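Local atomic coordinates of holo-[acyl-carrier-protein] synthase (Thermotoga maritima, PDB entry 5XUM), a protein that belongs to the 4'-phosphopantetheinyl transferase superfamily, as an AcpS-type holo-ACP synthase whose model forms an assembly of three protein chains. Residues Arg22-Arg35 / His63-Gly75. Sequence-based numbering, arbitrary orientation.
Sequences RILGESEKRLFLTR and HSFTDVEFLESNG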
# COMPACT_ATOMS: atom_id res chain seq x y z
N ARG A 22 15.38 22.41 -12.17
CA ARG A 22 16.06 21.83 -11.01
C ARG A 22 15.65 20.38 -10.70
O ARG A 22 16.47 19.58 -10.26
CB ARG A 22 15.84 22.70 -9.77
CG ARG A 22 16.53 24.06 -9.81
CD ARG A 22 18.03 23.94 -9.59
NE ARG A 22 18.35 23.41 -8.26
CZ ARG A 22 19.58 23.10 -7.85
NH1 ARG A 22 20.62 23.26 -8.65
NH2 ARG A 22 19.76 22.62 -6.62
N ILE A 23 14.38 20.05 -10.94
CA ILE A 23 13.84 18.76 -10.51
C ILE A 23 13.67 17.71 -11.61
O ILE A 23 13.67 16.51 -11.32
CB ILE A 23 12.50 18.91 -9.72
CG1 ILE A 23 11.37 19.39 -10.64
CG2 ILE A 23 12.69 19.84 -8.53
CD1 ILE A 23 9.98 19.00 -10.17
N LEU A 24 13.54 18.15 -12.86
CA LEU A 24 13.24 17.23 -13.96
C LEU A 24 14.47 16.61 -14.60
O LEU A 24 15.48 17.28 -14.81
CB LEU A 24 12.39 17.92 -15.03
CG LEU A 24 11.01 18.48 -14.70
CD1 LEU A 24 10.37 18.98 -15.98
CD2 LEU A 24 10.11 17.45 -14.02
N GLY A 25 14.37 15.32 -14.91
CA GLY A 25 15.37 14.63 -15.72
C GLY A 25 15.16 14.92 -17.20
O GLY A 25 14.17 15.56 -17.57
N GLU A 26 16.07 14.43 -18.03
CA GLU A 26 16.04 14.72 -19.47
C GLU A 26 14.79 14.20 -20.19
O GLU A 26 14.20 14.91 -21.00
CB GLU A 26 17.31 14.20 -20.17
CG GLU A 26 18.57 14.96 -19.82
CD GLU A 26 18.49 16.44 -20.16
OE1 GLU A 26 18.58 17.27 -19.22
OE2 GLU A 26 18.32 16.78 -21.35
N SER A 27 14.39 12.97 -19.87
CA SER A 27 13.19 12.37 -20.47
C SER A 27 11.90 13.03 -19.97
O SER A 27 10.91 13.09 -20.70
CB SER A 27 13.16 10.86 -20.23
OG SER A 27 14.24 10.22 -20.89
N GLU A 28 11.93 13.52 -18.74
CA GLU A 28 10.79 14.27 -18.18
C GLU A 28 10.63 15.63 -18.85
O GLU A 28 9.51 16.10 -19.02
CB GLU A 28 10.95 14.45 -16.66
CG GLU A 28 10.71 13.18 -15.85
CD GLU A 28 10.93 13.38 -14.36
OE1 GLU A 28 11.94 14.02 -13.98
OE2 GLU A 28 10.09 12.89 -13.57
N LYS A 29 11.75 16.24 -19.23
CA LYS A 29 11.76 17.52 -19.96
C LYS A 29 11.10 17.39 -21.33
O LYS A 29 10.36 18.28 -21.75
CB LYS A 29 13.18 18.06 -20.11
CG LYS A 29 13.76 18.67 -18.84
CD LYS A 29 15.22 19.03 -19.02
CE LYS A 29 15.81 19.58 -17.74
NZ LYS A 29 17.27 19.85 -17.87
N ARG A 30 11.38 16.29 -22.03
CA ARG A 30 10.75 15.97 -23.31
C ARG A 30 9.24 15.76 -23.16
O ARG A 30 8.46 16.16 -24.03
CB ARG A 30 11.40 14.74 -23.95
CG ARG A 30 12.69 15.03 -24.69
CD ARG A 30 13.32 13.75 -25.22
NE ARG A 30 14.09 13.04 -24.20
CZ ARG A 30 14.51 11.78 -24.30
NH1 ARG A 30 14.25 11.07 -25.39
NH2 ARG A 30 15.21 11.24 -23.31
N LEU A 31 8.84 15.14 -22.05
CA LEU A 31 7.43 14.93 -21.74
C LEU A 31 6.76 16.24 -21.32
O LEU A 31 5.60 16.48 -21.64
CB LEU A 31 7.29 13.86 -20.64
CG LEU A 31 5.91 13.32 -20.26
CD1 LEU A 31 5.25 12.58 -21.42
CD2 LEU A 31 6.02 12.41 -19.05
N PHE A 32 7.52 17.08 -20.62
CA PHE A 32 7.07 18.40 -20.17
C PHE A 32 6.69 19.34 -21.32
O PHE A 32 5.71 20.09 -21.22
CB PHE A 32 8.15 19.04 -19.28
CG PHE A 32 7.80 20.41 -18.74
CD1 PHE A 32 6.58 20.64 -18.10
CD2 PHE A 32 8.71 21.46 -18.84
CE1 PHE A 32 6.27 21.89 -17.60
CE2 PHE A 32 8.40 22.71 -18.34
CZ PHE A 32 7.18 22.93 -17.72
N LEU A 33 7.45 19.28 -22.41
CA LEU A 33 7.19 20.09 -23.60
C LEU A 33 5.86 19.73 -24.28
O LEU A 33 5.21 20.59 -24.88
CB LEU A 33 8.34 19.98 -24.61
CG LEU A 33 9.72 20.55 -24.22
CD1 LEU A 33 10.79 20.04 -25.17
CD2 LEU A 33 9.71 22.08 -24.19
N THR A 34 5.48 18.46 -24.18
CA THR A 34 4.23 17.95 -24.76
C THR A 34 3.01 18.40 -23.95
O THR A 34 1.91 18.52 -24.50
CB THR A 34 4.24 16.40 -24.82
OG1 THR A 34 5.55 15.93 -25.15
CG2 THR A 34 3.24 15.89 -25.86
N ARG A 35 3.21 18.67 -22.67
CA ARG A 35 2.11 18.94 -21.74
C ARG A 35 1.46 20.31 -21.90
O ARG A 35 2.14 21.33 -22.01
CB ARG A 35 2.57 18.74 -20.29
CG ARG A 35 2.71 17.28 -19.89
CD ARG A 35 1.36 16.59 -19.84
NE ARG A 35 1.42 15.25 -20.42
CZ ARG A 35 1.45 14.12 -19.72
NH1 ARG A 35 1.50 12.96 -20.36
NH2 ARG A 35 1.42 14.15 -18.40
N HIS A 63 21.47 11.68 -3.07
CA HIS A 63 20.71 11.66 -4.31
C HIS A 63 20.10 13.00 -4.65
O HIS A 63 19.93 13.86 -3.78
CB HIS A 63 19.61 10.61 -4.25
CG HIS A 63 20.03 9.32 -3.58
ND1 HIS A 63 20.90 8.46 -4.15
CD2 HIS A 63 19.67 8.75 -2.36
CE1 HIS A 63 21.08 7.40 -3.34
NE2 HIS A 63 20.33 7.58 -2.24
N SER A 64 19.77 13.16 -5.93
CA SER A 64 19.11 14.36 -6.43
C SER A 64 17.74 14.01 -7.01
O SER A 64 17.49 12.85 -7.36
CB SER A 64 19.98 15.02 -7.51
OG SER A 64 19.32 16.11 -8.12
N PHE A 65 16.87 15.01 -7.11
CA PHE A 65 15.54 14.83 -7.71
C PHE A 65 15.60 14.41 -9.18
O PHE A 65 14.66 13.80 -9.69
CB PHE A 65 14.69 16.09 -7.53
CG PHE A 65 13.82 16.07 -6.30
CD1 PHE A 65 12.58 16.71 -6.30
CD2 PHE A 65 14.22 15.40 -5.14
CE1 PHE A 65 11.77 16.69 -5.17
CE2 PHE A 65 13.40 15.37 -4.02
CZ PHE A 65 12.18 16.02 -4.03
N THR A 66 16.71 14.72 -9.85
CA THR A 66 16.94 14.32 -11.24
C THR A 66 17.35 12.84 -11.37
O THR A 66 17.28 12.27 -12.46
CB THR A 66 18.00 15.20 -11.93
OG1 THR A 66 19.20 15.23 -11.14
CG2 THR A 66 17.48 16.62 -12.11
N ASP A 67 17.77 12.23 -10.26
CA ASP A 67 18.13 10.81 -10.22
C ASP A 67 16.91 9.89 -10.32
O ASP A 67 17.04 8.69 -10.55
CB ASP A 67 18.90 10.48 -8.93
CG ASP A 67 20.27 11.14 -8.89
OD1 ASP A 67 20.88 11.33 -9.96
OD2 ASP A 67 20.74 11.45 -7.77
N VAL A 68 15.73 10.47 -10.14
CA VAL A 68 14.47 9.73 -10.18
C VAL A 68 13.54 10.39 -11.20
O VAL A 68 13.21 11.57 -11.08
CB VAL A 68 13.78 9.70 -8.80
CG1 VAL A 68 12.57 8.79 -8.83
CG2 VAL A 68 14.75 9.25 -7.73
N GLU A 69 13.12 9.62 -12.20
CA GLU A 69 12.21 10.13 -13.21
C GLU A 69 10.87 9.41 -13.17
O GLU A 69 10.80 8.22 -12.87
CB GLU A 69 12.81 10.00 -14.61
CG GLU A 69 13.82 11.08 -14.95
CD GLU A 69 14.15 11.11 -16.43
OE1 GLU A 69 14.78 10.15 -16.93
OE2 GLU A 69 13.78 12.10 -17.10
N PHE A 70 9.81 10.16 -13.45
CA PHE A 70 8.48 9.58 -13.60
C PHE A 70 7.98 9.85 -15.01
O PHE A 70 7.57 10.97 -15.34
CB PHE A 70 7.52 10.10 -12.53
CG PHE A 70 7.85 9.61 -11.15
CD1 PHE A 70 7.27 8.45 -10.66
CD2 PHE A 70 8.74 10.31 -10.34
CE1 PHE A 70 7.57 7.99 -9.38
CE2 PHE A 70 9.05 9.85 -9.07
CZ PHE A 70 8.46 8.69 -8.59
N LEU A 71 8.06 8.81 -15.84
CA LEU A 71 7.61 8.88 -17.22
C LEU A 71 6.17 8.40 -17.30
O LEU A 71 5.49 8.28 -16.27
CB LEU A 71 8.53 8.05 -18.12
CG LEU A 71 10.04 8.30 -17.97
CD1 LEU A 71 10.84 7.35 -18.85
CD2 LEU A 71 10.39 9.75 -18.27
N GLU A 72 5.69 8.13 -18.51
CA GLU A 72 4.32 7.66 -18.70
C GLU A 72 4.21 6.50 -19.68
O GLU A 72 4.75 6.54 -20.79
CB GLU A 72 3.40 8.81 -19.13
CG GLU A 72 3.03 9.75 -18.00
CD GLU A 72 1.81 10.60 -18.30
OE1 GLU A 72 1.11 10.33 -19.30
OE2 GLU A 72 1.54 11.53 -17.52
N SER A 73 3.52 5.45 -19.24
CA SER A 73 3.06 4.38 -20.11
C SER A 73 1.54 4.36 -20.00
O SER A 73 0.99 4.26 -18.90
CB SER A 73 3.65 3.03 -19.68
OG SER A 73 5.05 3.01 -19.86
N ASN A 74 0.88 4.47 -21.15
CA ASN A 74 -0.57 4.73 -21.22
C ASN A 74 -0.88 6.11 -20.62
O ASN A 74 -0.59 7.14 -21.24
CB ASN A 74 -1.38 3.62 -20.54
CG ASN A 74 -1.01 2.23 -21.02
OD1 ASN A 74 -0.86 1.99 -22.22
ND2 ASN A 74 -0.86 1.30 -20.09
N GLY A 75 -1.45 6.13 -19.42
CA GLY A 75 -1.73 7.38 -18.71
C GLY A 75 -1.14 7.39 -17.30
O GLY A 75 -1.22 8.40 -16.60
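Glu28 and Glu69 run alongside each other in opposite senses: Glu28 reaches the backbone N-H of Phe70, and Glu69 that of Glu28. CB of Glu28 lies 3.7 Å from Glu69 OE2. CG, swung beside its own backbone N (chi1 -73°), rests against that same oxygen and against Glu69 CG, and from there the extended chain carries CD over Glu69 CA. At the tip the two oxygens part company. OE2 takes the N-H of Phe70 at 2.7 Å, an almost straight bond of 175° that arrives from above the carboxylate plane. OE1 turns back to its own segment and accepts Gly25 N through its anti lone pair; a salt bridge to Lys49 of helix 38-56 gives it a second partner.

Gly25 is the N-cap of helix 26-34, and Glu69 comes to this same first turn from the strand. Its OE2 receives Glu28 N at 2.9 Å, nearly in line with the C-O bond. A carboxylate here would probably be stabilised by the positive end of the helix dipole, while OE1 is bonded to His82. The axes of helix 26-34 and strand 68-73, an outer strand, within this chain, of a small mixed sheet, cross at 41°.

Further along, Leu71 CD2 packs on Ser27 CB (3.6 Å), and the side chains of Leu31 and Glu72 cross nearly at right angles, touching through CD2 and CG. Beyond them Arg35 makes a two-pronged salt bridge to Glu72, NH1 to OE1 and NH2 to OE2 (2.8 Å for the latter); the carboxylate lies at the guanidinium edge, its own plane turned well away from that of the guanidinium. Back at the other end, Ile23 CG2 touches Phe65 CD1, and Thr66 CG2 sits 3.4 Å from Leu24 O.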